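Local coordinates for NigD-like protein (Bacteroides vulgatus ATCC 8482, PDB 3K6O) that is of unknown function but is probably exported, and joins an OB-type domain to a beta-sandwich domain, at residues H46-R51 / I77-Y82; L134-N139 / V170-D175. All blocks are in the same frame, centred on the assembly; numbering follows the deposited sequence.

Contact 1 of 2, residues H46-R51 / I77-Y82; sequences HIVPYR and IRLNDY. With SO4 (sulfate ion), chain F; SO4 (sulfate ion), chain G.
In the OB-type domain, the parallel pairing of H46 with L79 (CA to CA 4.6 Å) gives way to a loop that leans over strand 75-93. The last backbone bond of the pairing runs from I47 N to L79 O, 3.0 Å long and close to straight at 162°. Beyond it side chains take over. One methyl of V48, CG2, lies obliquely against the Y82 ring, 3.6 Å from Y82 CE1, and Y50 CB packs on L79 CD2. The Y82 ring swings toward the loop because its CG sits between the backbone N and the carbonyl carbon (chi1 65°); Y82 OH then donates to P49 O at 2.8 Å, and that oxygen lies at the ring edge. Within the loop, H46 ND1 donates to V48 O in the plane of the imidazole but from above the carbonyl plane, which fixes the ring's rotation. H46 NE2 is thereby turned to a sulfate (chain G). A second sulfate (chain F) takes the backbone N of both Y50 and R51 on one oxygen, O4, and R51 NH1 bonds to both ions, probably picked up from the crystallisation solution. Opposite this loop, strand 58-66 pairs antiparallel with strand 75-93: N80 and D81 both face N62 in a classic beta bulge, and N80 ND2 bonds to N62 and S64. Strand 40-43 adds V43 against Y50 and L79.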
ATOM      1  N   HIS A  46     -10.400 -20.625   7.755  1.00 32.29           N
ATOM      2  CA  HIS A  46     -10.327 -19.251   8.244  1.00 32.60           C
ATOM      3  C   HIS A  46     -10.594 -19.213   9.750  1.00 32.95           C
ATOM      4  O   HIS A  46     -11.419 -19.963  10.260  1.00 33.31           O
ATOM      5  CB  HIS A  46     -11.324 -18.369   7.501  1.00 32.30           C
ATOM      6  CG  HIS A  46     -12.740 -18.716   7.785  1.00 33.32           C
ATOM      7  ND1 HIS A  46     -13.592 -17.866   8.451  1.00 34.55           N
ATOM      8  CD2 HIS A  46     -13.440 -19.853   7.554  1.00 33.73           C
ATOM      9  CE1 HIS A  46     -14.768 -18.452   8.589  1.00 35.04           C
ATOM     10  NE2 HIS A  46     -14.694 -19.667   8.075  1.00 35.06           N
ATOM     11  N   ILE A  47      -9.866 -18.351  10.456  1.00 33.42           N
ATOM     12  CA  ILE A  47     -10.002 -18.178  11.903  1.00 33.51           C
ATOM     13  C   ILE A  47     -10.752 -16.858  12.168  1.00 34.13           C
ATOM     14  O   ILE A  47     -11.315 -16.649  13.243  1.00 32.92           O
ATOM     15  CB  ILE A  47      -8.599 -18.122  12.558  1.00 34.24           C
ATOM     16  CG1 ILE A  47      -7.834 -19.421  12.293  1.00 34.67           C
ATOM     17  CG2 ILE A  47      -8.663 -17.795  14.060  1.00 32.99           C
ATOM     18  CD1 ILE A  47      -8.533 -20.684  12.759  1.00 35.79           C
ATOM     19  N   VAL A  48     -10.736 -15.968  11.169  1.00 34.08           N
ATOM     20  CA  VAL A  48     -11.478 -14.722  11.213  1.00 34.24           C
ATOM     21  C   VAL A  48     -12.396 -14.654   9.996  1.00 34.48           C
ATOM     22  O   VAL A  48     -12.173 -15.377   9.014  1.00 34.19           O
ATOM     23  CB  VAL A  48     -10.531 -13.509  11.234  1.00 34.56           C
ATOM     24  CG1 VAL A  48      -9.695 -13.526  12.508  1.00 32.97           C
ATOM     25  CG2 VAL A  48      -9.650 -13.497   9.964  1.00 34.55           C
ATOM     26  N   PRO A  49     -13.451 -13.823  10.066  1.00 34.26           N
ATOM     27  CA  PRO A  49     -14.412 -13.717   8.971  1.00 33.90           C
ATOM     28  C   PRO A  49     -13.773 -13.238   7.684  1.00 33.80           C
ATOM     29  O   PRO A  49     -12.921 -12.356   7.705  1.00 33.48           O
ATOM     30  CB  PRO A  49     -15.412 -12.660   9.463  1.00 34.02           C
ATOM     31  CG  PRO A  49     -15.354 -12.768  10.975  1.00 35.72           C
ATOM     32  CD  PRO A  49     -13.914 -13.138  11.288  1.00 35.18           C
ATOM     33  N   TYR A  50     -14.196 -13.803   6.558  1.00 33.59           N
ATOM     34  CA  TYR A  50     -13.703 -13.338   5.272  1.00 33.25           C
ATOM     35  C   TYR A  50     -14.740 -13.339   4.153  1.00 32.86           C
ATOM     36  O   TYR A  50     -14.512 -12.733   3.132  1.00 32.87           O
ATOM     37  CB  TYR A  50     -12.470 -14.176   4.858  1.00 33.25           C
ATOM     38  CG  TYR A  50     -12.854 -15.467   4.205  1.00 32.37           C
ATOM     39  CD1 TYR A  50     -13.368 -16.512   4.967  1.00 33.02           C
ATOM     40  CD2 TYR A  50     -12.763 -15.631   2.823  1.00 31.75           C
ATOM     41  CE1 TYR A  50     -13.753 -17.709   4.375  1.00 34.11           C
ATOM     42  CE2 TYR A  50     -13.148 -16.828   2.222  1.00 32.73           C
ATOM     43  CZ  TYR A  50     -13.633 -17.862   3.009  1.00 32.58           C
ATOM     44  OH  TYR A  50     -14.049 -19.030   2.454  1.00 34.00           O
ATOM     45  N   ARG A  51     -15.865 -14.011   4.324  1.00 33.72           N
ATOM     46  CA  ARG A  51     -16.789 -14.240   3.201  1.00 35.26           C
ATOM     47  C   ARG A  51     -17.382 -12.982   2.605  1.00 35.31           C
ATOM     48  O   ARG A  51     -17.768 -12.981   1.448  1.00 35.22           O
ATOM     49  CB  ARG A  51     -17.937 -15.162   3.615  1.00 35.18           C
ATOM     50  CG  ARG A  51     -17.480 -16.573   3.783  1.00 39.04           C
ATOM     51  CD  ARG A  51     -18.673 -17.509   3.943  1.00 42.12           C
ATOM     52  NE  ARG A  51     -18.216 -18.852   4.230  1.00 43.48           N
ATOM     53  CZ  ARG A  51     -18.158 -19.391   5.444  1.00 46.75           C
ATOM     54  NH1 ARG A  51     -18.524 -18.701   6.523  1.00 47.08           N
ATOM     55  NH2 ARG A  51     -17.735 -20.646   5.576  1.00 48.05           N
ATOM     56  N   ILE A  77      -5.043 -22.035   1.384  1.00 30.74           N
ATOM     57  CA  ILE A  77      -4.509 -21.465   2.615  1.00 30.57           C
ATOM     58  C   ILE A  77      -5.487 -21.479   3.780  1.00 30.44           C
ATOM     59  O   ILE A  77      -6.697 -21.647   3.598  1.00 30.55           O
ATOM     60  CB  ILE A  77      -4.005 -19.988   2.402  1.00 30.78           C
ATOM     61  CG1 ILE A  77      -5.178 -19.029   2.124  1.00 32.17           C
ATOM     62  CG2 ILE A  77      -3.026 -19.928   1.243  1.00 30.47           C
ATOM     63  CD1 ILE A  77      -4.929 -17.554   2.476  1.00 32.17           C
ATOM     64  N   ARG A  78      -4.934 -21.305   4.982  1.00 29.72           N
ATOM     65  CA  ARG A  78      -5.702 -20.919   6.141  1.00 29.46           C
ATOM     66  C   ARG A  78      -5.482 -19.418   6.328  1.00 29.25           C
ATOM     67  O   ARG A  78      -4.333 -18.946   6.383  1.00 29.93           O
ATOM     68  CB  ARG A  78      -5.248 -21.668   7.411  1.00 29.30           C
ATOM     69  CG  ARG A  78      -5.926 -21.181   8.647  1.00 29.93           C
ATOM     70  CD  ARG A  78      -5.751 -22.071   9.834  1.00 32.53           C
ATOM     71  NE  ARG A  78      -4.363 -22.328  10.159  1.00 34.09           N
ATOM     72  CZ  ARG A  78      -3.749 -23.504  10.027  1.00 36.58           C
ATOM     73  NH1 ARG A  78      -4.375 -24.575   9.542  1.00 37.02           N
ATOM     74  NH2 ARG A  78      -2.480 -23.608  10.376  1.00 38.05           N
ATOM     75  N   LEU A  79      -6.572 -18.684   6.444  1.00 28.55           N
ATOM     76  CA  LEU A  79      -6.511 -17.258   6.719  1.00 29.27           C
ATOM     77  C   LEU A  79      -6.577 -17.093   8.233  1.00 29.37           C
ATOM     78  O   LEU A  79      -7.646 -17.229   8.808  1.00 28.96           O
ATOM     79  CB  LEU A  79      -7.674 -16.536   6.036  1.00 29.11           C
ATOM     80  CG  LEU A  79      -7.797 -15.037   6.289  1.00 28.29           C
ATOM     81  CD1 LEU A  79      -6.529 -14.270   5.804  1.00 27.38           C
ATOM     82  CD2 LEU A  79      -9.056 -14.492   5.632  1.00 26.93           C
ATOM     83  N   ASN A  80      -5.421 -16.843   8.861  1.00 29.37           N
ATOM     84  CA  ASN A  80      -5.305 -16.775  10.327  1.00 30.04           C
ATOM     85  C   ASN A  80      -5.792 -15.441  10.907  1.00 30.64           C
ATOM     86  O   ASN A  80      -6.310 -15.406  11.995  1.00 31.25           O
ATOM     87  CB  ASN A  80      -3.854 -17.011  10.788  1.00 29.69           C
ATOM     88  CG  ASN A  80      -3.273 -18.346  10.316  1.00 30.42           C
ATOM     89  OD1 ASN A  80      -3.910 -19.393  10.436  1.00 28.11           O
ATOM     90  ND2 ASN A  80      -2.045 -18.306   9.789  1.00 30.25           N
ATOM     91  N   ASP A  81      -5.643 -14.361  10.163  1.00 31.43           N
ATOM     92  CA  ASP A  81      -5.915 -13.011  10.646  1.00 32.28           C
ATOM     93  C   ASP A  81      -5.642 -12.054   9.517  1.00 32.92           C
ATOM     94  O   ASP A  81      -4.931 -12.399   8.553  1.00 32.95           O
ATOM     95  CB  ASP A  81      -4.971 -12.655  11.799  1.00 32.89           C
ATOM     96  CG  ASP A  81      -5.463 -11.504  12.643  1.00 32.84           C
ATOM     97  OD1 ASP A  81      -6.543 -10.956  12.395  1.00 33.67           O
ATOM     98  OD2 ASP A  81      -4.721 -11.130  13.565  1.00 34.84           O
ATOM     99  N   TYR A  82      -6.204 -10.856   9.623  1.00 32.76           N
ATOM    100  CA  TYR A  82      -5.798  -9.778   8.753  1.00 33.25           C
ATOM    101  C   TYR A  82      -6.290  -8.444   9.286  1.00 33.73           C
ATOM    102  O   TYR A  82      -7.062  -8.381  10.245  1.00 33.79           O
ATOM    103  CB  TYR A  82      -6.327 -10.004   7.334  1.00 32.77           C
ATOM    104  CG  TYR A  82      -7.833  -9.957   7.227  1.00 32.50           C
ATOM    105  CD1 TYR A  82      -8.586 -11.067   7.489  1.00 33.18           C
ATOM    106  CD2 TYR A  82      -8.495  -8.795   6.875  1.00 32.07           C
ATOM    107  CE1 TYR A  82      -9.944 -11.023   7.408  1.00 31.92           C
ATOM    108  CE2 TYR A  82      -9.859  -8.754   6.794  1.00 30.80           C
ATOM    109  CZ  TYR A  82     -10.569  -9.878   7.072  1.00 30.46           C
ATOM    110  OH  TYR A  82     -11.926  -9.884   6.965  1.00 31.70           O
TER
HETATM  111  S   SO4 F   8     -17.879 -15.352   7.446  1.00 75.61           S
HETATM  112  O1  SO4 F   8     -18.946 -16.166   6.829  1.00 72.56           O
HETATM  113  O2  SO4 F   8     -18.317 -13.956   7.343  1.00 74.03           O
HETATM  114  O3  SO4 F   8     -17.622 -15.695   8.858  1.00 75.27           O
HETATM  115  O4  SO4 F   8     -16.598 -15.626   6.769  1.00 72.05           O
HETATM  116  S   SO4 G   9     -17.267 -21.799   8.728  0.50 66.30           S
HETATM  117  O1  SO4 G   9     -16.695 -22.475   7.556  0.50 64.88           O
HETATM  118  O2  SO4 G   9     -17.171 -20.355   8.587  0.50 65.17           O
HETATM  119  O3  SO4 G   9     -18.694 -22.119   8.820  0.50 64.36           O
HETATM  120  O4  SO4 G   9     -16.498 -22.204   9.910  0.50 64.43           O

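Contact 2 of 2, residues L134-N139 / V170-D175; sequences LNLVVN and VSFKLD
F172 fills the gap between strands 134-139 and 170-173, and its ring meets L136 face-on. L136 CB stands 3.8 Å from the ring centroid and 19° off the ring normal, the geometry of a CH-pi contact. With CG of F172 anti to its own carbonyl carbon, the ring slants back and across, toward L134, and V170 CG2 lies over its opposite face, shifted toward the rim. At the ring edge, near its plane, L134 O comes within 3.6 Å of F172 CZ. The two leucines agree in both torsions: CG is anti to the backbone N (chi1 -172°), which carries it toward the other strand, and a chi2 near +60° sets CD2 anti to CA, extending it that way. L136 CD2 reaches F172 CB at 3.6 Å, whereas L134 CD2 touches both V170 CG1 (4.0 Å) and F172 CZ, the L134 side chain crossing that of F172 at about a right angle. The segment axes run in roughly the same direction, and their 8.4 Å separation, bridged by apolar side chains, is that of strands packed face to face, consistent with the interior of the C-terminal beta sandwich. L118 and F122 of strand 117-125 lie against L136 and L134 respectively, and strand 149-157 contributes L152 against L136 and L154 against F172. Past the strand end, L174 CD2 approaches L136 CD2 more loosely, at 4.4 Å.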
ATOM      1  N   LEU A 134      -2.612  11.308   4.515  1.00 35.82           N
ATOM      2  CA  LEU A 134      -1.440  11.055   3.703  1.00 34.46           C
ATOM      3  C   LEU A 134      -1.870  10.903   2.223  1.00 34.12           C
ATOM      4  O   LEU A 134      -2.593   9.968   1.876  1.00 33.67           O
ATOM      5  CB  LEU A 134      -0.726   9.793   4.176  1.00 33.51           C
ATOM      6  CG  LEU A 134       0.637   9.532   3.506  1.00 32.94           C
ATOM      7  CD1 LEU A 134       1.702  10.575   3.919  1.00 31.13           C
ATOM      8  CD2 LEU A 134       1.143   8.127   3.777  1.00 31.00           C
ATOM      9  N   ASN A 135      -1.390  11.795   1.353  1.00 33.11           N
ATOM     10  CA  ASN A 135      -1.649  11.678  -0.086  1.00 32.00           C
ATOM     11  C   ASN A 135      -0.380  11.424  -0.934  1.00 31.96           C
ATOM     12  O   ASN A 135       0.754  11.770  -0.557  1.00 31.77           O
ATOM     13  CB  ASN A 135      -2.308  12.954  -0.594  1.00 31.65           C
ATOM     14  CG  ASN A 135      -3.743  13.101  -0.165  1.00 32.83           C
ATOM     15  OD1 ASN A 135      -4.087  13.954   0.687  1.00 36.19           O
ATOM     16  ND2 ASN A 135      -4.587  12.322  -0.747  1.00 26.53           N
ATOM     17  N   LEU A 136      -0.597  10.834  -2.083  1.00 31.19           N
ATOM     18  CA  LEU A 136       0.426  10.621  -3.113  1.00 31.28           C
ATOM     19  C   LEU A 136       0.005  11.440  -4.307  1.00 30.61           C
ATOM     20  O   LEU A 136      -1.060  11.209  -4.888  1.00 29.34           O
ATOM     21  CB  LEU A 136       0.502   9.154  -3.526  1.00 30.79           C
ATOM     22  CG  LEU A 136       1.653   8.756  -4.464  1.00 30.56           C
ATOM     23  CD1 LEU A 136       3.008   9.023  -3.808  1.00 28.40           C
ATOM     24  CD2 LEU A 136       1.513   7.301  -4.873  1.00 28.30           C
ATOM     25  N   VAL A 137       0.803  12.455  -4.632  1.00 29.73           N
ATOM     26  CA  VAL A 137       0.354  13.452  -5.549  1.00 28.28           C
ATOM     27  C   VAL A 137       1.255  13.539  -6.744  1.00 28.86           C
ATOM     28  O   VAL A 137       2.442  13.262  -6.656  1.00 30.13           O
ATOM     29  CB  VAL A 137       0.297  14.802  -4.837  1.00 28.90           C
ATOM     30  CG1 VAL A 137      -0.439  14.649  -3.469  1.00 26.04           C
ATOM     31  CG2 VAL A 137       1.705  15.351  -4.681  1.00 25.17           C
ATOM     32  N   VAL A 138       0.685  13.956  -7.864  1.00 29.59           N
ATOM     33  CA  VAL A 138       1.450  14.484  -8.993  1.00 28.69           C
ATOM     34  C   VAL A 138       1.560  15.987  -8.882  1.00 29.52           C
ATOM     35  O   VAL A 138       0.545  16.678  -8.840  1.00 30.41           O
ATOM     36  CB  VAL A 138       0.775  14.138 -10.326  1.00 29.84           C
ATOM     37  CG1 VAL A 138       1.616  14.666 -11.582  1.00 24.77           C
ATOM     38  CG2 VAL A 138       0.514  12.626 -10.398  1.00 26.24           C
ATOM     39  N   ASN A 139       2.784  16.493  -8.829  1.00 29.53           N
ATOM     40  CA  ASN A 139       3.002  17.917  -8.649  1.00 29.90           C
ATOM     41  C   ASN A 139       2.856  18.615  -9.988  1.00 31.19           C
ATOM     42  O   ASN A 139       3.736  18.499 -10.850  1.00 30.48           O
ATOM     43  CB  ASN A 139       4.401  18.165  -8.079  1.00 31.01           C
ATOM     44  CG  ASN A 139       4.598  19.619  -7.598  1.00 29.43           C
ATOM     45  OD1 ASN A 139       3.956  20.496  -8.124  1.00 32.29           O
ATOM     46  ND2 ASN A 139       5.520  19.867  -6.633  1.00 28.30           N
ATOM     47  N   VAL A 170      -1.254   2.196   4.170  1.00 32.82           N
ATOM     48  CA  VAL A 170      -2.078   2.613   3.062  1.00 31.25           C
ATOM     49  C   VAL A 170      -1.441   2.106   1.761  1.00 31.31           C
ATOM     50  O   VAL A 170      -0.192   1.957   1.660  1.00 31.26           O
ATOM     51  CB  VAL A 170      -2.206   4.153   3.031  1.00 31.93           C
ATOM     52  CG1 VAL A 170      -0.838   4.743   2.901  1.00 31.83           C
ATOM     53  CG2 VAL A 170      -3.053   4.622   1.863  1.00 29.00           C
ATOM     54  N   SER A 171      -2.303   1.834   0.781  1.00 30.28           N
ATOM     55  CA  SER A 171      -1.884   1.441  -0.553  1.00 31.24           C
ATOM     56  C   SER A 171      -2.449   2.450  -1.525  1.00 31.55           C
ATOM     57  O   SER A 171      -3.650   2.659  -1.525  1.00 31.98           O
ATOM     58  CB  SER A 171      -2.400   0.060  -0.914  1.00 30.92           C
ATOM     59  OG  SER A 171      -1.677  -0.938  -0.238  1.00 31.03           O
ATOM     60  N   PHE A 172      -1.573   3.089  -2.316  1.00 31.82           N
ATOM     61  CA  PHE A 172      -1.967   4.021  -3.349  1.00 31.01           C
ATOM     62  C   PHE A 172      -1.982   3.318  -4.663  1.00 31.81           C
ATOM     63  O   PHE A 172      -0.999   2.751  -5.033  1.00 32.45           O
ATOM     64  CB  PHE A 172      -0.957   5.151  -3.409  1.00 31.38           C
ATOM     65  CG  PHE A 172      -0.874   5.943  -2.121  1.00 27.95           C
ATOM     66  CD1 PHE A 172      -1.803   6.929  -1.857  1.00 28.02           C
ATOM     67  CD2 PHE A 172       0.122   5.693  -1.186  1.00 27.65           C
ATOM     68  CE1 PHE A 172      -1.750   7.657  -0.697  1.00 26.34           C
ATOM     69  CE2 PHE A 172       0.204   6.430   0.000  1.00 29.17           C
ATOM     70  CZ  PHE A 172      -0.749   7.404   0.244  1.00 29.54           C
ATOM     71  N   LYS A 173      -3.091   3.356  -5.385  1.00 33.11           N
ATOM     72  CA  LYS A 173      -3.127   2.814  -6.724  1.00 34.97           C
ATOM     73  C   LYS A 173      -2.243   3.608  -7.667  1.00 33.85           C
ATOM     74  O   LYS A 173      -2.430   4.821  -7.827  1.00 33.83           O
ATOM     75  CB  LYS A 173      -4.555   2.771  -7.279  1.00 36.07           C
ATOM     76  CG  LYS A 173      -5.373   1.606  -6.742  1.00 43.20           C
ATOM     77  CD  LYS A 173      -6.710   1.420  -7.498  1.00 51.23           C
ATOM     78  CE  LYS A 173      -6.495   0.740  -8.887  1.00 54.85           C
ATOM     79  NZ  LYS A 173      -5.675  -0.508  -8.756  1.00 58.59           N
ATOM     80  N   LEU A 174      -1.311   2.919  -8.318  1.00 32.69           N
ATOM     81  CA  LEU A 174      -0.319   3.592  -9.181  1.00 32.63           C
ATOM     82  C   LEU A 174      -0.861   3.989 -10.566  1.00 32.82           C
ATOM     83  O   LEU A 174      -0.468   5.024 -11.139  1.00 32.23           O
ATOM     84  CB  LEU A 174       0.930   2.750  -9.289  1.00 32.05           C
ATOM     85  CG  LEU A 174       1.861   2.832  -8.052  1.00 33.96           C
ATOM     86  CD1 LEU A 174       3.000   1.790  -8.113  1.00 30.76           C
ATOM     87  CD2 LEU A 174       2.460   4.238  -7.857  1.00 29.66           C
ATOM     88  N   ASP A 175      -1.777   3.167 -11.066  1.00 32.62           N
ATOM     89  CA  ASP A 175      -2.411   3.315 -12.360  1.00 32.97           C
ATOM     90  C   ASP A 175      -1.346   3.584 -13.407  1.00 32.26           C
ATOM     91  O   ASP A 175      -0.525   2.685 -13.647  1.00 31.92           O
ATOM     92  CB  ASP A 175      -3.515   4.376 -12.295  1.00 33.81           C
ATOM     93  CG  ASP A 175      -4.679   3.943 -11.412  1.00 33.76           C
ATOM     94  OD1 ASP A 175      -4.937   2.757 -11.396  1.00 33.76           O
ATOM     95  OD2 ASP A 175      -5.312   4.770 -10.726  1.00 33.56           O
TER

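Contacts 1 and 2 lie in different domains, the N-terminal OB domain and the C-terminal beta sandwich, and contact 1 comes wholly earlier in the chain. Their centres are 28 Å apart, on opposite sides of the chain's centre, and their nearest atoms remain about 13 Å apart, so neither touches the other. What they share is strand 75-93: its early part supplies residues 77-82 of contact 1, and the strand also pairs in parallel with strands 133-139 and 165-173, which carry contact 2. They differ in kind as well: contact 1, at the surface beside two sulfates, has a backbone and a hydroxyl hydrogen bond between its segments, whereas buried contact 2 has none.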